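Local atomic coordinates of putative glycoside hydrolase (Parabacteroides distasonis ATCC 8503, PDB entry 3GYC), a protein that probably hydrolyses glycosidic bonds, as a putative glycoside hydrolase of the cellulase-like family with a TIM-barrel fold. Residues W71-G83 against G250-K262. Residues are numbered along the deposited sequence; the frame is centred on the assembly and turned at random.
With EDO (1,2-ethanediol), chain D.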
loop_
_atom_site.group_PDB
_atom_site.type_symbol
_atom_site.label_atom_id
_atom_site.label_comp_id
_atom_site.label_asym_id
_atom_site.label_seq_id
_atom_site.Cartn_x
_atom_site.Cartn_y
_atom_site.Cartn_z
ATOM N N TRP A 71 -15.320 -17.593 2.118
ATOM C CA TRP A 71 -14.052 -18.061 2.684
ATOM C C TRP A 71 -13.842 -17.717 4.144
ATOM O O TRP A 71 -14.091 -16.586 4.528
ATOM C CB TRP A 71 -12.889 -17.427 1.949
ATOM C CG TRP A 71 -12.837 -17.725 0.474
ATOM C CD1 TRP A 71 -13.438 -17.016 -0.531
ATOM C CD2 TRP A 71 -12.130 -18.806 -0.153
ATOM N NE1 TRP A 71 -13.129 -17.583 -1.754
ATOM C CE2 TRP A 71 -12.327 -18.677 -1.550
ATOM C CE3 TRP A 71 -11.340 -19.871 0.332
ATOM C CZ2 TRP A 71 -11.763 -19.582 -2.481
ATOM C CZ3 TRP A 71 -10.778 -20.747 -0.578
ATOM C CH2 TRP A 71 -10.999 -20.601 -1.969
ATOM N N LEU A 72 -13.335 -18.685 4.918
ATOM C CA LEU A 72 -12.985 -18.510 6.309
ATOM C C LEU A 72 -11.496 -18.138 6.400
ATOM O O LEU A 72 -10.629 -18.908 5.971
ATOM C CB LEU A 72 -13.266 -19.794 7.087
ATOM C CG LEU A 72 -13.099 -19.719 8.615
ATOM C CD1 LEU A 72 -14.073 -18.748 9.268
ATOM C CD2 LEU A 72 -13.260 -21.116 9.216
ATOM N N LEU A 73 -11.200 -16.926 6.882
ATOM C CA LEU A 73 -9.828 -16.428 6.954
ATOM C C LEU A 73 -9.290 -16.475 8.371
ATOM O O LEU A 73 -10.044 -16.226 9.315
ATOM C CB LEU A 73 -9.749 -14.988 6.440
ATOM C CG LEU A 73 -10.316 -14.694 5.050
ATOM C CD1 LEU A 73 -10.151 -13.249 4.719
ATOM C CD2 LEU A 73 -9.739 -15.599 3.943
ATOM N N LYS A 74 -8.010 -16.828 8.519
ATOM C CA LYS A 74 -7.338 -16.824 9.825
ATOM C C LYS A 74 -6.763 -15.449 10.024
ATOM O O LYS A 74 -6.311 -14.851 9.069
ATOM C CB LYS A 74 -6.218 -17.851 9.872
ATOM C CG LYS A 74 -6.718 -19.246 9.603
ATOM C CD LYS A 74 -5.644 -20.335 9.767
ATOM C CE LYS A 74 -4.697 -20.431 8.607
ATOM N NZ LYS A 74 -3.923 -21.715 8.719
ATOM N N GLU A 75 -6.760 -14.929 11.245
ATOM C CA GLU A 75 -6.256 -13.563 11.446
ATOM C C GLU A 75 -4.730 -13.472 11.313
ATOM O O GLU A 75 -3.995 -14.442 11.568
ATOM C CB GLU A 75 -6.738 -12.969 12.810
ATOM C CG GLU A 75 -6.089 -13.546 14.090
ATOM C CD GLU A 75 -6.638 -14.901 14.558
ATOM O OE1 GLU A 75 -7.511 -15.519 13.877
ATOM O OE2 GLU A 75 -6.205 -15.347 15.650
ATOM N N VAL A 76 -4.276 -12.315 10.855
ATOM C CA VAL A 76 -2.852 -12.019 10.773
ATOM C C VAL A 76 -2.347 -11.569 12.152
ATOM O O VAL A 76 -1.228 -11.897 12.568
ATOM C CB VAL A 76 -2.555 -10.882 9.770
ATOM C CG1 VAL A 76 -1.060 -10.871 9.457
ATOM C CG2 VAL A 76 -3.364 -11.050 8.476
ATOM N N TRP A 77 -3.206 -10.862 12.880
ATOM C CA TRP A 77 -2.856 -10.276 14.192
ATOM C C TRP A 77 -4.115 -9.948 14.970
ATOM O O TRP A 77 -5.218 -9.908 14.419
ATOM C CB TRP A 77 -2.113 -8.935 13.996
ATOM C CG TRP A 77 -2.679 -8.094 12.890
ATOM C CD1 TRP A 77 -3.951 -7.614 12.765
ATOM C CD2 TRP A 77 -1.965 -7.624 11.739
ATOM N NE1 TRP A 77 -4.072 -6.890 11.604
ATOM C CE2 TRP A 77 -2.880 -6.908 10.938
ATOM C CE3 TRP A 77 -0.659 -7.775 11.292
ATOM C CZ2 TRP A 77 -2.509 -6.313 9.716
ATOM C CZ3 TRP A 77 -0.296 -7.188 10.092
ATOM C CH2 TRP A 77 -1.216 -6.466 9.318
ATOM N N ASN A 78 -3.957 -9.711 16.253
ATOM C CA ASN A 78 -5.055 -9.195 17.027
ATOM C C ASN A 78 -4.657 -7.843 17.645
ATOM O O ASN A 78 -5.434 -7.220 18.342
ATOM C CB ASN A 78 -5.564 -10.221 18.047
ATOM C CG ASN A 78 -4.566 -10.534 19.138
ATOM O OD1 ASN A 78 -3.612 -9.809 19.385
ATOM N ND2 ASN A 78 -4.824 -11.613 19.833
ATOM N N GLN A 79 -3.440 -7.396 17.374
ATOM C CA GLN A 79 -2.950 -6.136 17.940
ATOM C C GLN A 79 -3.185 -4.907 17.064
ATOM O O GLN A 79 -3.091 -3.785 17.555
ATOM C CB GLN A 79 -1.452 -6.288 18.220
ATOM C CG GLN A 79 -1.218 -7.289 19.266
ATOM C CD GLN A 79 -1.776 -6.808 20.577
ATOM O OE1 GLN A 79 -1.424 -5.722 21.026
ATOM N NE2 GLN A 79 -2.580 -7.626 21.221
ATOM N N GLN A 80 -3.504 -5.108 15.786
ATOM C CA GLN A 80 -3.743 -3.965 14.866
ATOM C C GLN A 80 -5.182 -3.864 14.420
ATOM O O GLN A 80 -5.922 -4.866 14.465
ATOM C CB GLN A 80 -2.850 -4.066 13.634
ATOM C CG GLN A 80 -1.432 -4.347 13.905
ATOM C CD GLN A 80 -0.770 -3.308 14.809
ATOM O OE1 GLN A 80 -1.182 -2.163 14.837
ATOM N NE2 GLN A 80 0.236 -3.729 15.561
ATOM N N ASP A 81 -5.566 -2.688 13.900
ATOM C CA ASP A 81 -6.953 -2.456 13.436
ATOM C C ASP A 81 -7.179 -2.504 11.897
ATOM O O ASP A 81 -8.201 -2.029 11.395
ATOM C CB ASP A 81 -7.525 -1.133 14.047
ATOM C CG ASP A 81 -7.883 -1.275 15.561
ATOM O OD1 ASP A 81 -8.006 -2.440 16.067
ATOM O OD2 ASP A 81 -8.027 -0.214 16.230
ATOM N N TRP A 82 -6.216 -3.043 11.157
ATOM C CA TRP A 82 -6.411 -3.315 9.751
ATOM C C TRP A 82 -6.998 -4.718 9.716
ATOM O O TRP A 82 -6.529 -5.626 10.404
ATOM C CB TRP A 82 -5.138 -3.301 8.951
ATOM C CG TRP A 82 -4.486 -2.007 8.934
ATOM C CD1 TRP A 82 -4.912 -0.876 8.296
ATOM C CD2 TRP A 82 -3.273 -1.669 9.608
ATOM N NE1 TRP A 82 -4.022 0.152 8.533
ATOM C CE2 TRP A 82 -3.014 -0.312 9.335
ATOM C CE3 TRP A 82 -2.364 -2.386 10.406
ATOM C CZ2 TRP A 82 -1.876 0.335 9.798
ATOM C CZ3 TRP A 82 -1.239 -1.725 10.882
ATOM C CH2 TRP A 82 -1.007 -0.385 10.576
ATOM N N GLY A 83 -8.015 -4.896 8.910
ATOM C CA GLY A 83 -8.620 -6.211 8.790
ATOM C C GLY A 83 -9.193 -6.814 10.062
ATOM O O GLY A 83 -9.633 -6.116 10.963
ATOM N N GLY A 250 11.068 0.485 22.022
ATOM C CA GLY A 250 10.832 -0.887 22.422
ATOM C C GLY A 250 9.653 -1.533 21.691
ATOM O O GLY A 250 8.911 -2.305 22.284
ATOM N N TYR A 251 9.484 -1.229 20.411
ATOM C CA TYR A 251 8.398 -1.781 19.587
ATOM C C TYR A 251 8.928 -2.824 18.598
ATOM O O TYR A 251 9.791 -2.520 17.798
ATOM C CB TYR A 251 7.690 -0.673 18.817
ATOM C CG TYR A 251 6.423 -1.181 18.142
ATOM C CD1 TYR A 251 5.305 -1.500 18.912
ATOM C CD2 TYR A 251 6.379 -1.441 16.771
ATOM C CE1 TYR A 251 4.165 -1.997 18.344
ATOM C CE2 TYR A 251 5.226 -1.917 16.175
ATOM C CZ TYR A 251 4.124 -2.202 16.979
ATOM O OH TYR A 251 2.980 -2.715 16.493
ATOM N N GLY A 252 8.366 -4.034 18.616
ATOM C CA GLY A 252 8.832 -5.125 17.762
ATOM C C GLY A 252 7.781 -5.751 16.873
ATOM O O GLY A 252 7.899 -6.909 16.512
ATOM N N TYR A 253 6.740 -4.995 16.535
ATOM C CA TYR A 253 5.683 -5.423 15.643
ATOM C C TYR A 253 4.967 -6.713 16.099
ATOM O O TYR A 253 4.431 -7.439 15.267
ATOM C CB TYR A 253 6.197 -5.597 14.209
ATOM C CG TYR A 253 6.953 -4.427 13.618
ATOM C CD1 TYR A 253 8.314 -4.301 13.811
ATOM C CD2 TYR A 253 6.321 -3.498 12.801
ATOM C CE1 TYR A 253 9.027 -3.270 13.231
ATOM C CE2 TYR A 253 7.019 -2.457 12.220
ATOM C CZ TYR A 253 8.372 -2.337 12.454
ATOM O OH TYR A 253 9.106 -1.304 11.889
ATOM N N ASN A 254 4.912 -6.964 17.400
ATOM C CA ASN A 254 4.269 -8.178 17.891
ATOM C C ASN A 254 2.801 -8.251 17.416
ATOM O O ASN A 254 2.042 -7.286 17.515
ATOM C CB ASN A 254 4.385 -8.310 19.400
ATOM C CG ASN A 254 4.154 -9.727 19.853
ATOM O OD1 ASN A 254 3.024 -10.238 19.819
ATOM N ND2 ASN A 254 5.224 -10.391 20.228
ATOM N N ARG A 255 2.434 -9.379 16.830
ATOM C CA ARG A 255 1.099 -9.546 16.247
ATOM C C ARG A 255 -0.003 -9.998 17.195
ATOM O O ARG A 255 -1.186 -9.737 16.924
ATOM C CB ARG A 255 1.176 -10.524 15.069
ATOM C CG ARG A 255 2.098 -10.010 14.002
ATOM C CD ARG A 255 2.003 -10.746 12.701
ATOM N NE ARG A 255 2.673 -9.974 11.655
ATOM C CZ ARG A 255 2.804 -10.362 10.385
ATOM N NH1 ARG A 255 2.316 -11.529 9.985
ATOM N NH2 ARG A 255 3.435 -9.581 9.507
ATOM N N PHE A 256 0.371 -10.644 18.299
ATOM C CA PHE A 256 -0.608 -11.215 19.217
ATOM C C PHE A 256 -0.495 -10.842 20.688
ATOM O O PHE A 256 -1.348 -11.226 21.466
ATOM C CB PHE A 256 -0.578 -12.741 19.075
ATOM C CG PHE A 256 -1.026 -13.182 17.748
ATOM C CD1 PHE A 256 -2.383 -13.204 17.444
ATOM C CD2 PHE A 256 -0.122 -13.453 16.753
ATOM C CE1 PHE A 256 -2.803 -13.572 16.214
ATOM C CE2 PHE A 256 -0.560 -13.784 15.481
ATOM C CZ PHE A 256 -1.883 -13.851 15.228
ATOM N N LEU A 257 0.568 -10.162 21.100
ATOM C CA LEU A 257 0.713 -9.808 22.490
ATOM C C LEU A 257 0.757 -8.308 22.651
ATOM O O LEU A 257 1.301 -7.613 21.784
ATOM C CB LEU A 257 1.937 -10.431 23.088
ATOM C CG LEU A 257 1.898 -11.954 23.244
ATOM C CD1 LEU A 257 3.284 -12.347 23.645
ATOM C CD2 LEU A 257 0.837 -12.456 24.231
ATOM N N PRO A 258 0.205 -7.806 23.778
ATOM C CA PRO A 258 0.036 -6.350 24.014
ATOM C C PRO A 258 1.266 -5.576 24.501
ATOM O O PRO A 258 1.241 -4.368 24.513
ATOM C CB PRO A 258 -1.075 -6.296 25.072
ATOM C CG PRO A 258 -0.988 -7.610 25.776
ATOM C CD PRO A 258 -0.522 -8.617 24.774
ATOM N N ASP A 259 2.320 -6.279 24.875
ATOM C CA ASP A 259 3.508 -5.645 25.463
ATOM C C ASP A 259 4.197 -4.593 24.602
ATOM O O ASP A 259 4.544 -3.558 25.106
ATOM C CB ASP A 259 4.462 -6.738 25.893
ATOM C CG ASP A 259 3.768 -7.759 26.788
ATOM O OD1 ASP A 259 4.108 -7.771 28.002
ATOM O OD2 ASP A 259 2.815 -8.478 26.322
ATOM N N ASP A 260 4.358 -4.851 23.307
ATOM C CA ASP A 260 4.932 -3.871 22.347
ATOM C C ASP A 260 4.142 -2.564 22.348
ATOM O O ASP A 260 4.740 -1.484 22.470
ATOM C CB ASP A 260 5.012 -4.454 20.908
ATOM C CG ASP A 260 6.149 -5.487 20.750
ATOM O OD1 ASP A 260 6.762 -5.826 21.763
ATOM O OD2 ASP A 260 6.461 -5.939 19.630
ATOM N N TYR A 261 2.813 -2.648 22.273
ATOM C CA TYR A 261 2.019 -1.420 22.322
ATOM C C TYR A 261 2.137 -0.684 23.645
ATOM O O TYR A 261 2.024 0.564 23.697
ATOM C CB TYR A 261 0.549 -1.642 21.993
ATOM C CG TYR A 261 0.188 -1.271 20.566
ATOM C CD1 TYR A 261 0.235 0.048 20.156
ATOM C CD2 TYR A 261 -0.202 -2.216 19.647
ATOM C CE1 TYR A 261 -0.050 0.413 18.892
ATOM C CE2 TYR A 261 -0.521 -1.848 18.341
ATOM C CZ TYR A 261 -0.480 -0.531 17.981
ATOM O OH TYR A 261 -0.779 -0.112 16.715
ATOM N N LYS A 262 2.323 -1.436 24.717
ATOM C CA LYS A 262 2.522 -0.804 26.009
ATOM C C LYS A 262 3.802 0.065 25.983
ATOM O O LYS A 262 3.848 1.099 26.621
ATOM C CB LYS A 262 2.572 -1.833 27.141
ATOM C CG LYS A 262 1.196 -2.396 27.505
ATOM C CD LYS A 262 1.336 -3.529 28.547
ATOM C CE LYS A 262 0.022 -4.118 28.959
ATOM N NZ LYS A 262 -0.838 -3.180 29.735
HETATM C C1 EDO D . -11.929 -4.387 16.935
HETATM O O1 EDO D . -12.350 -3.250 16.158
HETATM C C2 EDO D . -10.467 -4.642 16.707
HETATM O O2 EDO D . -10.063 -4.523 15.330
HETATM O O HOH W 1 0.433 -13.551 11.594
HETATM O O HOH W 2 1.112 -6.295 14.911
#
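Gln-79 leans on the turn 254-258 along its whole length. Its CB sits over the carbonyl oxygens of Asn-254 and Arg-255, and CG is 3.4 Å from Arg-255 O. A bend at chi2 (-66°) then lays the amide along the Leu-257–Pro-258 peptide: CD is 3.4 Å from Leu-257 O, and OE1 reaches Pro-258 CA. At the tip, NE2 turns back to donate to Asn-78 OD1 (3.0 Å), from above that carbonyl plane. Cutting Gln-79 back to an alanine is likely to open a gap beside Leu-257 and Pro-258 and leave the Asn-78 amide freer to turn. The backbone joins in: Arg-255 O takes the N-H groups of both Asn-78 (2.9 Å) and Gln-79 (3.3 Å), the first nearly straight onto the carbonyl. Phe-256 lays a ring face over Trp-77 CA, a CH-pi contact, while Arg-255 passes on, its guanidinium turning one face to Val-76 CG1 and to the CE3 edge of the Trp-77 ring, the two planes nearly perpendicular. Deeper in, Tyr-261 OH donates to Gln-80 OE1 (2.8 Å), in the carbonyl plane on a lone pair, and Gln-80 NE2 gives a weak bond to Tyr-251 OH, whose stronger partner is Asp-311. A second link, through water, joins NE2 to Asn-254 O. Asn-254 OD1 shapes 254-257 from within, accepting from Phe-256 N (an Asx turn) and Leu-257 N (an Asx motif). The contact as a whole joins the excursions after barrel strands 53-57 and 231-232, long βα loops that fit a TIM-barrel glycoside hydrolase.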